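PDB 2FP3: caspase Nc subunit 1 from Drosophila melanogaster, which acts as an initiator cysteine protease of the caspase family, helping to activate the cascade of caspases that carries out apoptosis. Local coordinates for residues Val124-Gly138 with Tyr171-Phe183. The protein carries 2 engineered substitutions. Residues are numbered along the deposited sequence; the frame is centred on the assembly and turned at random.
Sequences VQNTECFVMVLMTHG and YLVNKPKVLMFPF
Two neighbouring parallel strands of the central caspase sheet, 130-135 and 177-181, run side by side in register, F130 beside K177 through V133 beside M180, their axes 4.7 Å apart at closest approach. F130 N donates a hydrogen bond to P176 O at 3.0 Å, and the pairing continues through V178 N to F130 O, M132 N to V178 O, M180 N to M132 O and L134 N to M180 O at 2.9 Å. On one face V131 CG2 lies alongside V178 CB and V133 beside M180, with helix 251-266 touching M180; on the other, L179 CD2 meets the edge of the F130 ring. The bent end of M132 brings CE to 3.9 Å from F181 CZ, while L134 CD2 reaches the edge of the F181 ring. In the caspase fold these strands lead to H137, probably the catalytic histidine, and A184, an engineered residue probably replacing the nucleophilic cysteine. A water links L134 O with F183 O. At the opposite end, the extended K175 chain carries NZ to T127 O (2.7 Å, in the carbonyl plane) and to Q125 O from above its plane. Q125 CB sits over one face of the Y171 ring, 3.6 Å from its centroid, and the Q125 amide stacks 24° from the ring plane.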
ATOM      1  N   VAL A 124      11.663   4.770 -10.059  1.00 41.11           N
ATOM      2  CA  VAL A 124      11.740   3.543  -9.289  1.00 38.39           C
ATOM      3  C   VAL A 124      13.128   2.917  -9.362  1.00 39.77           C
ATOM      4  O   VAL A 124      13.564   2.237  -8.433  1.00 39.47           O
ATOM      5  CB  VAL A 124      10.687   2.527  -9.779  1.00 37.01           C
ATOM      6  CG1 VAL A 124      10.979   1.160  -9.197  1.00 33.68           C
ATOM      7  CG2 VAL A 124       9.288   2.992  -9.364  1.00 33.00           C
ATOM      8  N   GLN A 125      13.821   3.149 -10.469  1.00 41.28           N
ATOM      9  CA  GLN A 125      15.151   2.591 -10.654  1.00 40.85           C
ATOM     10  C   GLN A 125      16.069   2.977  -9.506  1.00 37.84           C
ATOM     11  O   GLN A 125      16.885   2.175  -9.053  1.00 36.18           O
ATOM     12  CB  GLN A 125      15.744   3.076 -11.983  1.00 43.86           C
ATOM     13  CG  GLN A 125      17.201   2.714 -12.196  1.00 48.82           C
ATOM     14  CD  GLN A 125      17.687   3.043 -13.600  1.00 51.89           C
ATOM     15  OE1 GLN A 125      17.421   4.129 -14.128  1.00 53.69           O
ATOM     16  NE2 GLN A 125      18.409   2.109 -14.207  1.00 50.13           N
ATOM     17  N   ASN A 126      15.920   4.199  -9.014  1.00 36.29           N
ATOM     18  CA  ASN A 126      16.776   4.659  -7.938  1.00 36.73           C
ATOM     19  C   ASN A 126      16.102   4.838  -6.584  1.00 36.92           C
ATOM     20  O   ASN A 126      16.738   5.297  -5.628  1.00 36.81           O
ATOM     21  CB  ASN A 126      17.443   5.963  -8.367  1.00 39.48           C
ATOM     22  CG  ASN A 126      18.231   5.799  -9.651  1.00 44.01           C
ATOM     23  OD1 ASN A 126      19.011   4.841  -9.801  1.00 44.07           O
ATOM     24  ND2 ASN A 126      18.035   6.716 -10.585  1.00 43.12           N
ATOM     25  N   THR A 127      14.827   4.472  -6.488  1.00 32.33           N
ATOM     26  CA  THR A 127      14.128   4.640  -5.236  1.00 31.62           C
ATOM     27  C   THR A 127      14.561   3.579  -4.245  1.00 35.71           C
ATOM     28  O   THR A 127      15.018   2.496  -4.631  1.00 34.03           O
ATOM     29  CB  THR A 127      12.591   4.574  -5.414  1.00 30.38           C
ATOM     30  OG1 THR A 127      11.971   5.040  -4.213  1.00 30.80           O
ATOM     31  CG2 THR A 127      12.122   3.140  -5.705  1.00 26.21           C
ATOM     32  N   GLU A 128      14.406   3.893  -2.964  1.00 35.62           N
ATOM     33  CA  GLU A 128      14.782   2.966  -1.914  1.00 36.94           C
ATOM     34  C   GLU A 128      13.636   2.058  -1.512  1.00 36.23           C
ATOM     35  O   GLU A 128      13.871   1.006  -0.925  1.00 37.72           O
ATOM     36  CB  GLU A 128      15.256   3.731  -0.666  1.00 38.44           C
ATOM     37  CG  GLU A 128      16.583   4.471  -0.827  1.00 38.19           C
ATOM     38  CD  GLU A 128      16.915   5.346   0.364  1.00 37.13           C
ATOM     39  OE1 GLU A 128      16.198   6.335   0.607  1.00 36.25           O
ATOM     40  OE2 GLU A 128      17.897   5.041   1.063  1.00 39.45           O
ATOM     41  N   CYS A 129      12.404   2.448  -1.835  1.00 34.68           N
ATOM     42  CA  CYS A 129      11.236   1.674  -1.419  1.00 35.11           C
ATOM     43  C   CYS A 129      10.015   1.849  -2.332  1.00 34.85           C
ATOM     44  O   CYS A 129       9.751   2.946  -2.837  1.00 35.22           O
ATOM     45  CB  CYS A 129      10.875   2.090   0.020  1.00 33.48           C
ATOM     46  SG  CYS A 129       9.377   1.362   0.718  1.00 34.50           S
ATOM     47  N   PHE A 130       9.266   0.770  -2.540  1.00 33.60           N
ATOM     48  CA  PHE A 130       8.082   0.850  -3.386  1.00 32.67           C
ATOM     49  C   PHE A 130       6.806   0.440  -2.658  1.00 31.91           C
ATOM     50  O   PHE A 130       6.728  -0.641  -2.078  1.00 34.08           O
ATOM     51  CB  PHE A 130       8.235  -0.034  -4.621  1.00 33.08           C
ATOM     52  CG  PHE A 130       7.053   0.016  -5.541  1.00 33.25           C
ATOM     53  CD1 PHE A 130       6.943   1.022  -6.497  1.00 31.93           C
ATOM     54  CD2 PHE A 130       6.010  -0.897  -5.402  1.00 33.35           C
ATOM     55  CE1 PHE A 130       5.809   1.123  -7.302  1.00 32.39           C
ATOM     56  CE2 PHE A 130       4.865  -0.806  -6.205  1.00 33.94           C
ATOM     57  CZ  PHE A 130       4.764   0.205  -7.153  1.00 35.04           C
ATOM     58  N   VAL A 131       5.803   1.307  -2.694  1.00 33.34           N
ATOM     59  CA  VAL A 131       4.522   1.014  -2.065  1.00 32.45           C
ATOM     60  C   VAL A 131       3.410   1.276  -3.063  1.00 34.59           C
ATOM     61  O   VAL A 131       3.337   2.350  -3.662  1.00 34.04           O
ATOM     62  CB  VAL A 131       4.260   1.898  -0.824  1.00 32.84           C
ATOM     63  CG1 VAL A 131       2.863   1.626  -0.282  1.00 32.48           C
ATOM     64  CG2 VAL A 131       5.294   1.607   0.259  1.00 34.51           C
ATOM     65  N   MET A 132       2.560   0.281  -3.275  1.00 35.40           N
ATOM     66  CA  MET A 132       1.430   0.471  -4.174  1.00 40.48           C
ATOM     67  C   MET A 132       0.172   0.276  -3.344  1.00 41.46           C
ATOM     68  O   MET A 132       0.102  -0.639  -2.518  1.00 40.62           O
ATOM     69  CB  MET A 132       1.435  -0.545  -5.328  1.00 42.65           C
ATOM     70  CG  MET A 132       0.171  -0.457  -6.215  1.00 44.04           C
ATOM     71  SD  MET A 132      -0.064  -1.796  -7.442  1.00 45.43           S
ATOM     72  CE  MET A 132      -0.482  -3.172  -6.389  1.00 42.50           C
ATOM     73  N   VAL A 133      -0.804   1.159  -3.526  1.00 41.97           N
ATOM     74  CA  VAL A 133      -2.062   1.018  -2.816  1.00 42.34           C
ATOM     75  C   VAL A 133      -3.165   1.039  -3.857  1.00 43.33           C
ATOM     76  O   VAL A 133      -3.395   2.055  -4.516  1.00 45.27           O
ATOM     77  CB  VAL A 133      -2.308   2.146  -1.794  1.00 43.07           C
ATOM     78  CG1 VAL A 133      -3.620   1.895  -1.072  1.00 42.96           C
ATOM     79  CG2 VAL A 133      -1.173   2.199  -0.781  1.00 41.37           C
ATOM     80  N   LEU A 134      -3.820  -0.106  -4.023  1.00 42.53           N
ATOM     81  CA  LEU A 134      -4.907  -0.235  -4.978  1.00 42.91           C
ATOM     82  C   LEU A 134      -6.201  -0.322  -4.195  1.00 43.63           C
ATOM     83  O   LEU A 134      -6.396  -1.239  -3.397  1.00 45.46           O
ATOM     84  CB  LEU A 134      -4.732  -1.490  -5.837  1.00 40.22           C
ATOM     85  CG  LEU A 134      -5.879  -1.844  -6.791  1.00 40.59           C
ATOM     86  CD1 LEU A 134      -6.100  -0.705  -7.784  1.00 39.76           C
ATOM     87  CD2 LEU A 134      -5.557  -3.132  -7.528  1.00 39.13           C
ATOM     88  N   MET A 135      -7.081   0.645  -4.413  1.00 45.66           N
ATOM     89  CA  MET A 135      -8.359   0.666  -3.720  1.00 49.59           C
ATOM     90  C   MET A 135      -9.500   0.498  -4.706  1.00 51.99           C
ATOM     91  O   MET A 135      -9.770   1.384  -5.513  1.00 50.13           O
ATOM     92  CB  MET A 135      -8.502   1.975  -2.946  1.00 48.27           C
ATOM     93  CG  MET A 135      -7.456   2.105  -1.870  1.00 48.40           C
ATOM     94  SD  MET A 135      -7.316   3.744  -1.198  1.00 50.80           S
ATOM     95  CE  MET A 135      -6.544   4.607  -2.597  1.00 47.85           C
ATOM     96  N   THR A 136     -10.153  -0.657  -4.637  1.00 55.44           N
ATOM     97  CA  THR A 136     -11.273  -0.980  -5.513  1.00 60.85           C
ATOM     98  C   THR A 136     -12.124  -2.075  -4.864  1.00 65.58           C
ATOM     99  O   THR A 136     -12.006  -2.333  -3.670  1.00 68.46           O
ATOM    100  CB  THR A 136     -10.764  -1.486  -6.868  1.00 61.62           C
ATOM    101  OG1 THR A 136     -11.873  -1.788  -7.725  1.00 60.21           O
ATOM    102  CG2 THR A 136      -9.932  -2.735  -6.669  1.00 60.38           C
ATOM    103  N   HIS A 137     -12.986  -2.708  -5.653  1.00 69.97           N
ATOM    104  CA  HIS A 137     -13.830  -3.786  -5.155  1.00 70.21           C
ATOM    105  C   HIS A 137     -13.164  -5.119  -5.493  1.00 69.57           C
ATOM    106  O   HIS A 137     -12.534  -5.258  -6.544  1.00 67.24           O
ATOM    107  CB  HIS A 137     -15.216  -3.726  -5.804  1.00 73.55           C
ATOM    108  CG  HIS A 137     -16.023  -2.530  -5.403  1.00 78.18           C
ATOM    109  ND1 HIS A 137     -16.221  -2.172  -4.087  1.00 80.59           N
ATOM    110  CD2 HIS A 137     -16.720  -1.635  -6.143  1.00 80.09           C
ATOM    111  CE1 HIS A 137     -17.006  -1.110  -4.033  1.00 81.23           C
ATOM    112  NE2 HIS A 137     -17.324  -0.765  -5.267  1.00 81.50           N
ATOM    113  N   GLY A 138     -13.304  -6.094  -4.599  1.00 73.83           N
ATOM    114  CA  GLY A 138     -12.706  -7.399  -4.825  1.00 81.27           C
ATOM    115  C   GLY A 138     -13.708  -8.537  -4.782  1.00 90.28           C
ATOM    116  O   GLY A 138     -14.655  -8.520  -3.994  1.00 86.28           O
ATOM    117  N   TYR A 171      14.297  -3.287 -11.297  1.00 44.10           N
ATOM    118  CA  TYR A 171      14.546  -2.157 -10.398  1.00 43.10           C
ATOM    119  C   TYR A 171      14.136  -2.351  -8.941  1.00 43.76           C
ATOM    120  O   TYR A 171      14.508  -1.539  -8.095  1.00 44.33           O
ATOM    121  CB  TYR A 171      13.863  -0.892 -10.940  1.00 40.02           C
ATOM    122  CG  TYR A 171      14.343  -0.451 -12.315  1.00 40.46           C
ATOM    123  CD1 TYR A 171      13.668   0.537 -13.027  1.00 38.72           C
ATOM    124  CD2 TYR A 171      15.481  -1.011 -12.893  1.00 40.44           C
ATOM    125  CE1 TYR A 171      14.115   0.959 -14.281  1.00 40.00           C
ATOM    126  CE2 TYR A 171      15.938  -0.596 -14.140  1.00 38.14           C
ATOM    127  CZ  TYR A 171      15.257   0.388 -14.827  1.00 40.31           C
ATOM    128  OH  TYR A 171      15.740   0.814 -16.043  1.00 38.59           O
ATOM    129  N   LEU A 172      13.379  -3.408  -8.638  1.00 43.40           N
ATOM    130  CA  LEU A 172      12.942  -3.635  -7.263  1.00 43.24           C
ATOM    131  C   LEU A 172      13.565  -4.850  -6.577  1.00 45.79           C
ATOM    132  O   LEU A 172      13.233  -5.170  -5.430  1.00 47.05           O
ATOM    133  CB  LEU A 172      11.413  -3.717  -7.206  1.00 40.40           C
ATOM    134  CG  LEU A 172      10.695  -2.406  -7.557  1.00 36.25           C
ATOM    135  CD1 LEU A 172       9.199  -2.632  -7.560  1.00 37.01           C
ATOM    136  CD2 LEU A 172      11.055  -1.333  -6.555  1.00 32.89           C
ATOM    137  N   VAL A 173      14.480  -5.518  -7.276  1.00 46.15           N
ATOM    138  CA  VAL A 173      15.169  -6.676  -6.723  1.00 42.53           C
ATOM    139  C   VAL A 173      15.894  -6.240  -5.441  1.00 43.55           C
ATOM    140  O   VAL A 173      16.638  -5.256  -5.441  1.00 44.56           O
ATOM    141  CB  VAL A 173      16.175  -7.235  -7.742  1.00 43.82           C
ATOM    142  CG1 VAL A 173      16.996  -8.346  -7.122  1.00 38.86           C
ATOM    143  CG2 VAL A 173      15.424  -7.745  -8.978  1.00 37.75           C
ATOM    144  N   ASN A 174      15.648  -6.961  -4.349  1.00 44.00           N
ATOM    145  CA  ASN A 174      16.254  -6.653  -3.055  1.00 42.26           C
ATOM    146  C   ASN A 174      15.823  -5.317  -2.472  1.00 41.53           C
ATOM    147  O   ASN A 174      16.516  -4.744  -1.635  1.00 38.59           O
ATOM    148  CB  ASN A 174      17.775  -6.688  -3.143  1.00 44.30           C
ATOM    149  CG  ASN A 174      18.301  -8.078  -3.412  1.00 49.24           C
ATOM    150  OD1 ASN A 174      18.960  -8.317  -4.424  1.00 54.27           O
ATOM    151  ND2 ASN A 174      18.003  -9.010  -2.513  1.00 48.10           N
ATOM    152  N   LYS A 175      14.689  -4.806  -2.934  1.00 39.17           N
ATOM    153  CA  LYS A 175      14.170  -3.551  -2.405  1.00 39.60           C
ATOM    154  C   LYS A 175      12.846  -3.841  -1.712  1.00 38.95           C
ATOM    155  O   LYS A 175      12.115  -4.745  -2.094  1.00 39.93           O
ATOM    156  CB  LYS A 175      13.935  -2.530  -3.525  1.00 39.71           C
ATOM    157  CG  LYS A 175      15.187  -1.883  -4.073  1.00 39.60           C
ATOM    158  CD  LYS A 175      14.829  -0.801  -5.083  1.00 39.06           C
ATOM    159  CE  LYS A 175      16.059  -0.225  -5.768  1.00 36.98           C
ATOM    160  NZ  LYS A 175      15.669   0.848  -6.715  1.00 34.91           N
ATOM    161  N   PRO A 176      12.521  -3.069  -0.683  1.00 39.59           N
ATOM    162  CA  PRO A 176      11.264  -3.258   0.054  1.00 37.21           C
ATOM    163  C   PRO A 176      10.055  -2.969  -0.837  1.00 35.63           C
ATOM    164  O   PRO A 176       9.943  -1.871  -1.391  1.00 33.37           O
ATOM    165  CB  PRO A 176      11.355  -2.238   1.188  1.00 38.40           C
ATOM    166  CG  PRO A 176      12.809  -1.834   1.239  1.00 40.00           C
ATOM    167  CD  PRO A 176      13.304  -1.940  -0.158  1.00 39.46           C
ATOM    168  N   LYS A 177       9.155  -3.943  -0.974  1.00 32.86           N
ATOM    169  CA  LYS A 177       7.940  -3.758  -1.781  1.00 33.30           C
ATOM    170  C   LYS A 177       6.684  -4.003  -0.932  1.00 33.31           C
ATOM    171  O   LYS A 177       6.493  -5.094  -0.378  1.00 33.51           O
ATOM    172  CB  LYS A 177       7.947  -4.697  -2.994  1.00 34.11           C
ATOM    173  CG  LYS A 177       9.108  -4.452  -3.959  1.00 35.14           C
ATOM    174  CD  LYS A 177       9.068  -5.403  -5.143  1.00 32.55           C
ATOM    175  CE  LYS A 177       9.490  -6.793  -4.743  1.00 34.05           C
ATOM    176  NZ  LYS A 177      10.921  -6.785  -4.357  1.00 32.66           N
ATOM    177  N   VAL A 178       5.833  -2.986  -0.832  1.00 32.51           N
ATOM    178  CA  VAL A 178       4.613  -3.079  -0.041  1.00 31.91           C
ATOM    179  C   VAL A 178       3.413  -2.929  -0.955  1.00 30.29           C
ATOM    180  O   VAL A 178       3.152  -1.841  -1.458  1.00 31.65           O
ATOM    181  CB  VAL A 178       4.564  -1.962   1.045  1.00 32.88           C
ATOM    182  CG1 VAL A 178       3.363  -2.171   1.979  1.00 31.44           C
ATOM    183  CG2 VAL A 178       5.866  -1.962   1.854  1.00 32.31           C
ATOM    184  N   LEU A 179       2.694  -4.027  -1.173  1.00 32.23           N
ATOM    185  CA  LEU A 179       1.519  -4.026  -2.040  1.00 32.88           C
ATOM    186  C   LEU A 179       0.279  -4.056  -1.151  1.00 35.68           C
ATOM    187  O   LEU A 179       0.063  -5.015  -0.417  1.00 35.33           O
ATOM    188  CB  LEU A 179       1.558  -5.249  -2.958  1.00 31.20           C
ATOM    189  CG  LEU A 179       2.890  -5.503  -3.682  1.00 33.06           C
ATOM    190  CD1 LEU A 179       2.810  -6.797  -4.481  1.00 32.12           C
ATOM    191  CD2 LEU A 179       3.228  -4.337  -4.598  1.00 27.74           C
ATOM    192  N   MET A 180      -0.533  -3.003  -1.217  1.00 38.94           N
ATOM    193  CA  MET A 180      -1.721  -2.902  -0.371  1.00 44.67           C
ATOM    194  C   MET A 180      -3.061  -2.896  -1.094  1.00 43.47           C
ATOM    195  O   MET A 180      -3.299  -2.070  -1.975  1.00 42.68           O
ATOM    196  CB  MET A 180      -1.642  -1.641   0.491  1.00 48.70           C
ATOM    197  CG  MET A 180      -0.421  -1.565   1.373  1.00 57.10           C
ATOM    198  SD  MET A 180      -0.531  -0.200   2.551  1.00 63.73           S
ATOM    199  CE  MET A 180      -1.496  -0.968   3.868  1.00 63.96           C
ATOM    200  N   PHE A 181      -3.932  -3.818  -0.696  1.00 43.86           N
ATOM    201  CA  PHE A 181      -5.270  -3.935  -1.266  1.00 45.85           C
ATOM    202  C   PHE A 181      -6.267  -3.869  -0.111  1.00 48.23           C
ATOM    203  O   PHE A 181      -6.840  -4.876   0.284  1.00 46.91           O
ATOM    204  CB  PHE A 181      -5.421  -5.266  -1.987  1.00 42.41           C
ATOM    205  CG  PHE A 181      -4.301  -5.571  -2.923  1.00 43.65           C
ATOM    206  CD1 PHE A 181      -3.143  -6.194  -2.463  1.00 43.76           C
ATOM    207  CD2 PHE A 181      -4.397  -5.246  -4.267  1.00 42.61           C
ATOM    208  CE1 PHE A 181      -2.096  -6.491  -3.329  1.00 40.82           C
ATOM    209  CE2 PHE A 181      -3.354  -5.538  -5.140  1.00 43.66           C
ATOM    210  CZ  PHE A 181      -2.203  -6.164  -4.668  1.00 41.84           C
ATOM    211  N   PRO A 182      -6.476  -2.671   0.448  1.00 49.51           N
ATOM    212  CA  PRO A 182      -7.400  -2.472   1.569  1.00 57.13           C
ATOM    213  C   PRO A 182      -8.846  -2.923   1.344  1.00 67.58           C
ATOM    214  O   PRO A 182      -9.645  -2.966   2.278  1.00 69.96           O
ATOM    215  CB  PRO A 182      -7.275  -0.974   1.859  1.00 53.31           C
ATOM    216  CG  PRO A 182      -6.863  -0.395   0.533  1.00 49.15           C
ATOM    217  CD  PRO A 182      -5.872  -1.396   0.021  1.00 48.13           C
ATOM    218  N   PHE A 183      -9.182  -3.272   0.111  1.00 78.51           N
ATOM    219  CA  PHE A 183     -10.530  -3.719  -0.190  1.00 89.05           C
ATOM    220  C   PHE A 183     -10.470  -5.056  -0.912  1.00 91.31           C
ATOM    221  O   PHE A 183     -10.529  -5.117  -2.141  1.00 88.30           O
ATOM    222  CB  PHE A 183     -11.234  -2.679  -1.055  1.00102.89           C
ATOM    223  CG  PHE A 183     -11.412  -1.351  -0.377  1.00120.19           C
ATOM    224  CD1 PHE A 183     -12.453  -1.149   0.523  1.00127.86           C
ATOM    225  CD2 PHE A 183     -10.531  -0.302  -0.629  1.00127.56           C
ATOM    226  CE1 PHE A 183     -12.616   0.078   1.163  1.00134.24           C
ATOM    227  CE2 PHE A 183     -10.685   0.927   0.006  1.00133.94           C
ATOM    228  CZ  PHE A 183     -11.730   1.118   0.904  1.00135.84           C
TER
HETATM  229  O   HOH W   1      -8.589  -3.373  -2.843  1.00 63.43           O